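Cytochrome P450 monooxygenase (Rhodococcus sp. ECU0066, PDB 6KBH) probably acts as a self-sufficient monooxygenase, carrying heme, FMN and a 2Fe-2S cluster in one polypeptide chain. Local coordinates at residues I485-D496 and T532-H540. Sequence-based numbering, arbitrary orientation.
Sequences IADDILLITLRD and TTFQVAVLH. With FMN (flavin mononucleotide), chain B.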
ATOM      1  N   ILE A 485      25.649   2.434 -27.992  1.00 85.84           N
ATOM      2  CA  ILE A 485      27.051   2.690 -27.674  1.00 89.98           C
ATOM      3  C   ILE A 485      27.865   1.414 -27.593  1.00 91.21           C
ATOM      4  O   ILE A 485      29.069   1.474 -27.304  1.00 94.85           O
ATOM      5  CB  ILE A 485      27.190   3.498 -26.370  1.00100.32           C
ATOM      6  CG1 ILE A 485      26.261   2.938 -25.292  1.00 88.36           C
ATOM      7  CG2 ILE A 485      26.892   4.972 -26.620  1.00 92.59           C
ATOM      8  CD1 ILE A 485      26.543   3.472 -23.912  1.00 77.57           C
ATOM      9  N   ALA A 486      27.244   0.262 -27.831  1.00 95.71           N
ATOM     10  CA  ALA A 486      27.897  -1.038 -27.913  1.00 98.49           C
ATOM     11  C   ALA A 486      26.866  -2.002 -28.481  1.00102.44           C
ATOM     12  O   ALA A 486      25.683  -1.672 -28.593  1.00102.78           O
ATOM     13  CB  ALA A 486      28.415  -1.516 -26.553  1.00 99.59           C
ATOM     14  N   ASP A 487      27.322  -3.193 -28.850  1.00100.25           N
ATOM     15  CA  ASP A 487      26.389  -4.197 -29.345  1.00104.48           C
ATOM     16  C   ASP A 487      25.513  -4.685 -28.198  1.00 98.32           C
ATOM     17  O   ASP A 487      26.017  -5.045 -27.130  1.00100.20           O
ATOM     18  CB  ASP A 487      27.135  -5.362 -29.994  1.00111.49           C
ATOM     19  CG  ASP A 487      28.336  -4.905 -30.806  1.00108.68           C
ATOM     20  OD1 ASP A 487      28.129  -4.285 -31.870  1.00111.90           O
ATOM     21  OD2 ASP A 487      29.483  -5.174 -30.388  1.00106.90           O
ATOM     22  N   ASP A 488      24.196  -4.665 -28.418  1.00 98.06           N
ATOM     23  CA  ASP A 488      23.202  -5.092 -27.435  1.00104.51           C
ATOM     24  C   ASP A 488      23.177  -4.186 -26.203  1.00105.73           C
ATOM     25  O   ASP A 488      22.780  -4.618 -25.120  1.00105.16           O
ATOM     26  CB  ASP A 488      23.424  -6.553 -27.020  1.00 99.36           C
ATOM     27  CG  ASP A 488      23.294  -7.514 -28.186  1.00111.39           C
ATOM     28  OD1 ASP A 488      22.381  -7.319 -29.015  1.00110.64           O
ATOM     29  OD2 ASP A 488      24.108  -8.459 -28.280  1.00119.20           O
ATOM     30  N   ILE A 489      23.582  -2.926 -26.347  1.00 95.09           N
ATOM     31  CA  ILE A 489      23.586  -1.975 -25.240  1.00 95.67           C
ATOM     32  C   ILE A 489      22.997  -0.653 -25.724  1.00101.37           C
ATOM     33  O   ILE A 489      23.530  -0.042 -26.657  1.00 98.33           O
ATOM     34  CB  ILE A 489      25.000  -1.759 -24.673  1.00 90.59           C
ATOM     35  CG1 ILE A 489      25.435  -2.980 -23.862  1.00 90.95           C
ATOM     36  CG2 ILE A 489      25.037  -0.518 -23.796  1.00 99.33           C
ATOM     37  CD1 ILE A 489      26.877  -2.942 -23.422  1.00 90.52           C
ATOM     38  N   LEU A 490      21.902  -0.212 -25.090  1.00101.57           N
ATOM     39  CA  LEU A 490      21.333   1.113 -25.320  1.00 97.66           C
ATOM     40  C   LEU A 490      21.847   2.089 -24.277  1.00 87.75           C
ATOM     41  O   LEU A 490      22.132   1.719 -23.140  1.00 94.14           O
ATOM     42  CB  LEU A 490      19.799   1.155 -25.240  1.00 90.00           C
ATOM     43  CG  LEU A 490      18.826   0.401 -26.134  1.00 93.64           C
ATOM     44  CD1 LEU A 490      19.029   0.712 -27.614  1.00 96.84           C
ATOM     45  CD2 LEU A 490      18.964  -1.040 -25.837  1.00107.62           C
ATOM     46  N   LEU A 491      21.922   3.351 -24.666  1.00 93.28           N
ATOM     47  CA  LEU A 491      22.049   4.454 -23.725  1.00 89.69           C
ATOM     48  C   LEU A 491      20.736   5.228 -23.745  1.00 87.88           C
ATOM     49  O   LEU A 491      20.381   5.839 -24.761  1.00 90.87           O
ATOM     50  CB  LEU A 491      23.229   5.356 -24.074  1.00 82.12           C
ATOM     51  CG  LEU A 491      23.498   6.441 -23.025  1.00 84.59           C
ATOM     52  CD1 LEU A 491      23.880   5.827 -21.684  1.00 86.13           C
ATOM     53  CD2 LEU A 491      24.561   7.421 -23.493  1.00 82.54           C
ATOM     54  N   ILE A 492      20.016   5.205 -22.628  1.00 88.06           N
ATOM     55  CA  ILE A 492      18.717   5.860 -22.523  1.00 93.50           C
ATOM     56  C   ILE A 492      18.895   7.199 -21.824  1.00 86.67           C
ATOM     57  O   ILE A 492      19.556   7.284 -20.779  1.00 81.49           O
ATOM     58  CB  ILE A 492      17.704   4.982 -21.770  1.00 88.51           C
ATOM     59  CG1 ILE A 492      17.579   3.616 -22.436  1.00 92.12           C
ATOM     60  CG2 ILE A 492      16.352   5.658 -21.732  1.00 82.08           C
ATOM     61  CD1 ILE A 492      16.666   2.678 -21.690  1.00 88.76           C
ATOM     62  N   THR A 493      18.314   8.245 -22.403  1.00 82.34           N
ATOM     63  CA  THR A 493      18.278   9.570 -21.801  1.00 89.46           C
ATOM     64  C   THR A 493      16.868   9.812 -21.276  1.00 92.24           C
ATOM     65  O   THR A 493      15.909   9.845 -22.055  1.00 86.42           O
ATOM     66  CB  THR A 493      18.669  10.646 -22.812  1.00 88.45           C
ATOM     67  OG1 THR A 493      18.090  10.332 -24.081  1.00 95.09           O
ATOM     68  CG2 THR A 493      20.171  10.707 -22.970  1.00 82.03           C
ATOM     69  N   LEU A 494      16.741   9.971 -19.961  1.00 82.19           N
ATOM     70  CA  LEU A 494      15.441  10.069 -19.308  1.00 99.03           C
ATOM     71  C   LEU A 494      15.227  11.487 -18.796  1.00 94.10           C
ATOM     72  O   LEU A 494      16.026  11.994 -17.998  1.00 94.49           O
ATOM     73  CB  LEU A 494      15.328   9.047 -18.179  1.00 94.43           C
ATOM     74  CG  LEU A 494      15.103   7.631 -18.718  1.00 85.71           C
ATOM     75  CD1 LEU A 494      15.115   6.604 -17.598  1.00 79.14           C
ATOM     76  CD2 LEU A 494      13.804   7.558 -19.515  1.00 79.44           C
ATOM     77  N   ARG A 495      14.135  12.107 -19.246  1.00 87.50           N
ATOM     78  CA  ARG A 495      13.784  13.495 -18.971  1.00100.82           C
ATOM     79  C   ARG A 495      12.627  13.567 -17.984  1.00 98.15           C
ATOM     80  O   ARG A 495      11.642  12.836 -18.130  1.00 91.67           O
ATOM     81  CB  ARG A 495      13.358  14.205 -20.263  1.00 98.41           C
ATOM     82  CG  ARG A 495      14.480  14.574 -21.188  1.00101.56           C
ATOM     83  CD  ARG A 495      15.259  15.726 -20.619  1.00108.21           C
ATOM     84  NE  ARG A 495      16.585  15.782 -21.205  1.00108.87           N
ATOM     85  CZ  ARG A 495      16.935  16.475 -22.286  1.00117.87           C
ATOM     86  NH1 ARG A 495      16.055  17.230 -22.929  1.00113.36           N
ATOM     87  NH2 ARG A 495      18.192  16.404 -22.707  1.00117.51           N
ATOM     88  N   ASP A 496      12.710  14.482 -17.014  1.00102.51           N
ATOM     89  CA  ASP A 496      11.589  14.733 -16.110  1.00111.23           C
ATOM     90  C   ASP A 496      10.621  15.701 -16.779  1.00110.46           C
ATOM     91  O   ASP A 496      10.994  16.829 -17.124  1.00106.59           O
ATOM     92  CB  ASP A 496      12.061  15.284 -14.759  1.00114.24           C
ATOM     93  CG  ASP A 496      10.894  15.558 -13.784  1.00119.18           C
ATOM     94  OD1 ASP A 496       9.712  15.408 -14.159  1.00119.72           O
ATOM     95  OD2 ASP A 496      11.174  15.925 -12.616  1.00116.64           O
ATOM     96  N   THR A 532      18.664  17.915 -15.034  1.00112.36           N
ATOM     97  CA  THR A 532      17.402  17.720 -15.732  1.00113.31           C
ATOM     98  C   THR A 532      17.258  16.305 -16.277  1.00115.98           C
ATOM     99  O   THR A 532      16.210  15.989 -16.858  1.00109.23           O
ATOM    100  CB  THR A 532      17.228  18.736 -16.873  1.00116.99           C
ATOM    101  OG1 THR A 532      16.156  18.305 -17.721  1.00121.40           O
ATOM    102  CG2 THR A 532      18.482  18.850 -17.715  1.00115.42           C
ATOM    103  N   THR A 533      18.264  15.438 -16.073  1.00112.71           N
ATOM    104  CA  THR A 533      18.256  14.095 -16.652  1.00104.45           C
ATOM    105  C   THR A 533      18.966  13.024 -15.834  1.00101.15           C
ATOM    106  O   THR A 533      19.847  13.289 -15.008  1.00101.89           O
ATOM    107  CB  THR A 533      18.920  14.058 -18.024  1.00102.55           C
ATOM    108  OG1 THR A 533      20.029  14.969 -18.061  1.00111.64           O
ATOM    109  CG2 THR A 533      17.917  14.299 -19.128  1.00104.60           C
ATOM    110  N   PHE A 534      18.588  11.789 -16.156  1.00 99.37           N
ATOM    111  CA  PHE A 534      19.298  10.575 -15.798  1.00100.70           C
ATOM    112  C   PHE A 534      19.674   9.836 -17.077  1.00 92.86           C
ATOM    113  O   PHE A 534      18.948   9.890 -18.076  1.00 92.43           O
ATOM    114  CB  PHE A 534      18.431   9.683 -14.920  1.00102.52           C
ATOM    115  CG  PHE A 534      18.230  10.212 -13.536  1.00103.15           C
ATOM    116  CD1 PHE A 534      19.170  11.038 -12.946  1.00 99.59           C
ATOM    117  CD2 PHE A 534      17.090   9.888 -12.825  1.00102.69           C
ATOM    118  CE1 PHE A 534      18.976  11.524 -11.669  1.00103.56           C
ATOM    119  CE2 PHE A 534      16.891  10.361 -11.556  1.00 89.90           C
ATOM    120  CZ  PHE A 534      17.832  11.183 -10.973  1.00100.66           C
ATOM    121  N   GLN A 535      20.811   9.143 -17.046  1.00 96.23           N
ATOM    122  CA  GLN A 535      21.251   8.319 -18.165  1.00 85.27           C
ATOM    123  C   GLN A 535      21.579   6.923 -17.666  1.00 82.94           C
ATOM    124  O   GLN A 535      22.323   6.764 -16.691  1.00 82.11           O
ATOM    125  CB  GLN A 535      22.468   8.924 -18.874  1.00 80.93           C
ATOM    126  CG  GLN A 535      22.128   9.672 -20.153  1.00 79.01           C
ATOM    127  CD  GLN A 535      23.351  10.266 -20.822  1.00 83.10           C
ATOM    128  OE1 GLN A 535      24.407  10.397 -20.207  1.00 93.66           O
ATOM    129  NE2 GLN A 535      23.212  10.635 -22.090  1.00 86.56           N
ATOM    130  N   VAL A 536      21.023   5.918 -18.334  1.00 86.91           N
ATOM    131  CA  VAL A 536      21.300   4.520 -18.042  1.00 93.96           C
ATOM    132  C   VAL A 536      21.677   3.826 -19.343  1.00 93.14           C
ATOM    133  O   VAL A 536      21.270   4.243 -20.431  1.00 90.22           O
ATOM    134  CB  VAL A 536      20.100   3.814 -17.376  1.00 89.66           C
ATOM    135  CG1 VAL A 536      19.878   4.359 -15.978  1.00 90.57           C
ATOM    136  CG2 VAL A 536      18.851   3.986 -18.221  1.00 82.58           C
ATOM    137  N   ALA A 537      22.462   2.758 -19.224  1.00 94.93           N
ATOM    138  CA  ALA A 537      22.968   2.029 -20.386  1.00 88.01           C
ATOM    139  C   ALA A 537      22.597   0.554 -20.259  1.00 87.16           C
ATOM    140  O   ALA A 537      23.398  -0.245 -19.780  1.00101.13           O
ATOM    141  CB  ALA A 537      24.475   2.219 -20.531  1.00 89.11           C
ATOM    142  N   VAL A 538      21.409   0.181 -20.726  1.00 88.26           N
ATOM    143  CA  VAL A 538      20.905  -1.173 -20.514  1.00 94.65           C
ATOM    144  C   VAL A 538      21.503  -2.131 -21.539  1.00 96.70           C
ATOM    145  O   VAL A 538      21.624  -1.807 -22.726  1.00 95.65           O
ATOM    146  CB  VAL A 538      19.368  -1.187 -20.566  1.00 97.10           C
ATOM    147  CG1 VAL A 538      18.887  -0.674 -21.905  1.00100.71           C
ATOM    148  CG2 VAL A 538      18.834  -2.587 -20.292  1.00 94.21           C
ATOM    149  N   LEU A 539      21.882  -3.321 -21.077  1.00 99.21           N
ATOM    150  CA  LEU A 539      22.374  -4.391 -21.934  1.00 94.00           C
ATOM    151  C   LEU A 539      21.255  -5.383 -22.231  1.00 97.23           C
ATOM    152  O   LEU A 539      20.456  -5.717 -21.351  1.00 92.87           O
ATOM    153  CB  LEU A 539      23.556  -5.116 -21.277  1.00 88.32           C
ATOM    154  CG  LEU A 539      23.834  -6.576 -21.662  1.00 92.79           C
ATOM    155  CD1 LEU A 539      24.285  -6.695 -23.112  1.00 97.94           C
ATOM    156  CD2 LEU A 539      24.858  -7.213 -20.732  1.00 89.35           C
ATOM    157  N   HIS A 540      21.198  -5.844 -23.481  1.00105.04           N
ATOM    158  CA  HIS A 540      20.298  -6.931 -23.868  1.00100.02           C
ATOM    159  C   HIS A 540      20.866  -8.219 -23.307  1.00105.19           C
ATOM    160  O   HIS A 540      21.771  -8.818 -23.892  1.00110.03           O
ATOM    161  CB  HIS A 540      20.162  -7.029 -25.384  1.00 97.05           C
ATOM    162  CG  HIS A 540      18.851  -7.590 -25.846  1.00 91.53           C
ATOM    163  ND1 HIS A 540      18.293  -8.728 -25.306  1.00100.85           N
ATOM    164  CD2 HIS A 540      18.003  -7.182 -26.819  1.00 93.32           C
ATOM    165  CE1 HIS A 540      17.150  -8.988 -25.917  1.00 91.91           C
ATOM    166  NE2 HIS A 540      16.950  -8.064 -26.838  1.00 90.92           N
TER
HETATM  167  N1  FMN B 801      20.915  -4.807 -10.973  1.00106.63           N
HETATM  168  C2  FMN B 801      20.946  -4.428  -9.687  1.00107.64           C
HETATM  169  O2  FMN B 801      20.435  -5.195  -8.808  1.00111.58           O
HETATM  170  N3  FMN B 801      21.491  -3.270  -9.294  1.00107.30           N
HETATM  171  C4  FMN B 801      22.033  -2.455 -10.221  1.00104.56           C
HETATM  172  O4  FMN B 801      22.593  -1.277  -9.850  1.00112.62           O
HETATM  173  C4A FMN B 801      22.018  -2.824 -11.565  1.00103.67           C
HETATM  174  N5  FMN B 801      22.560  -2.002 -12.478  1.00 98.03           N
HETATM  175  C5A FMN B 801      22.535  -2.367 -13.765  1.00 96.99           C
HETATM  176  C6  FMN B 801      23.103  -1.499 -14.681  1.00 91.54           C
HETATM  177  C7  FMN B 801      23.107  -1.824 -16.017  1.00 95.05           C
HETATM  178  C7M FMN B 801      23.768  -0.761 -16.930  1.00 95.25           C
HETATM  179  C8  FMN B 801      22.548  -3.027 -16.465  1.00 91.05           C
HETATM  180  C8M FMN B 801      22.524  -3.424 -17.927  1.00 76.38           C
HETATM  181  C9  FMN B 801      21.992  -3.905 -15.540  1.00 91.87           C
HETATM  182  C9A FMN B 801      21.968  -3.576 -14.181  1.00 94.17           C
HETATM  183  N10 FMN B 801      21.429  -4.404 -13.259  1.00 95.39           N
HETATM  184  C10 FMN B 801      21.445  -4.033 -11.948  1.00104.29           C
HETATM  185  C1' FMN B 801      20.778  -5.696 -13.639  1.00 93.64           C
HETATM  186  C2' FMN B 801      19.331  -5.516 -14.024  1.00101.02           C
HETATM  187  O2' FMN B 801      18.521  -5.158 -12.981  1.00 95.40           O
HETATM  188  C3' FMN B 801      18.776  -6.768 -14.652  1.00 99.96           C
HETATM  189  O3' FMN B 801      18.903  -7.911 -13.847  1.00104.56           O
HETATM  190  C4' FMN B 801      19.406  -7.019 -16.039  1.00103.12           C
HETATM  191  O4' FMN B 801      19.530  -5.973 -16.926  1.00102.38           O
HETATM  192  C5' FMN B 801      18.572  -8.043 -16.866  1.00101.05           C
HETATM  193  O5' FMN B 801      17.129  -7.923 -16.815  1.00103.68           O
HETATM  194  P   FMN B 801      16.262  -9.137 -17.305  1.00 96.66           P
HETATM  195  O1P FMN B 801      14.898  -9.085 -16.666  1.00 98.48           O
HETATM  196  O2P FMN B 801      16.077  -9.099 -18.789  1.00 99.14           O
HETATM  197  O3P FMN B 801      16.982 -10.391 -16.919  1.00112.24           O
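Val538 O is gripped by two neighbours on 489-496: Leu490 N donates to it at 2.9 Å, nearly in line with the carbonyl, and Ile489 CA adds a C-H...O contact at 3.2 Å. Further along, Ile492 pairs with Val536 and Leu494 with Phe534 as antiparallel hydrogen-bonded pairs, which sets 533-536 beside 489-496 in the six-stranded antiparallel barrel of the ferredoxin reductase-type flavin domain; Gln535 also bonds through its backbone to Cys525. Val538 CG1 sits between its own backbone N and carbonyl carbon (chi1 59°), a setting that brings it to 3.9 Å from Leu490 CB and 4.0 Å from Ile492 CD1. Helix 547-554 covers this side, Ile551 touching both Ile492 and Val538. On the other face Gln535 runs alongside Thr493: its CG lies 3.6 Å from Thr493 CG2, and the extension beyond CG carries NE2 on to 3.8 Å from Leu491 CD2; Thr493 OG1 bonds instead to Gly481 O. With an alanine here instead of Gln535, the methyls of Thr493 and Leu491 would probably lose this cover. Residues 537-539 meet the dimethyl edge of the flavin, Val538 CA lying 3.8 Å from C8M of FMN. Main-chain bonding and apolar packing thus hold this part of the flavin pocket to the sheet, with no salt bridge between the two segments.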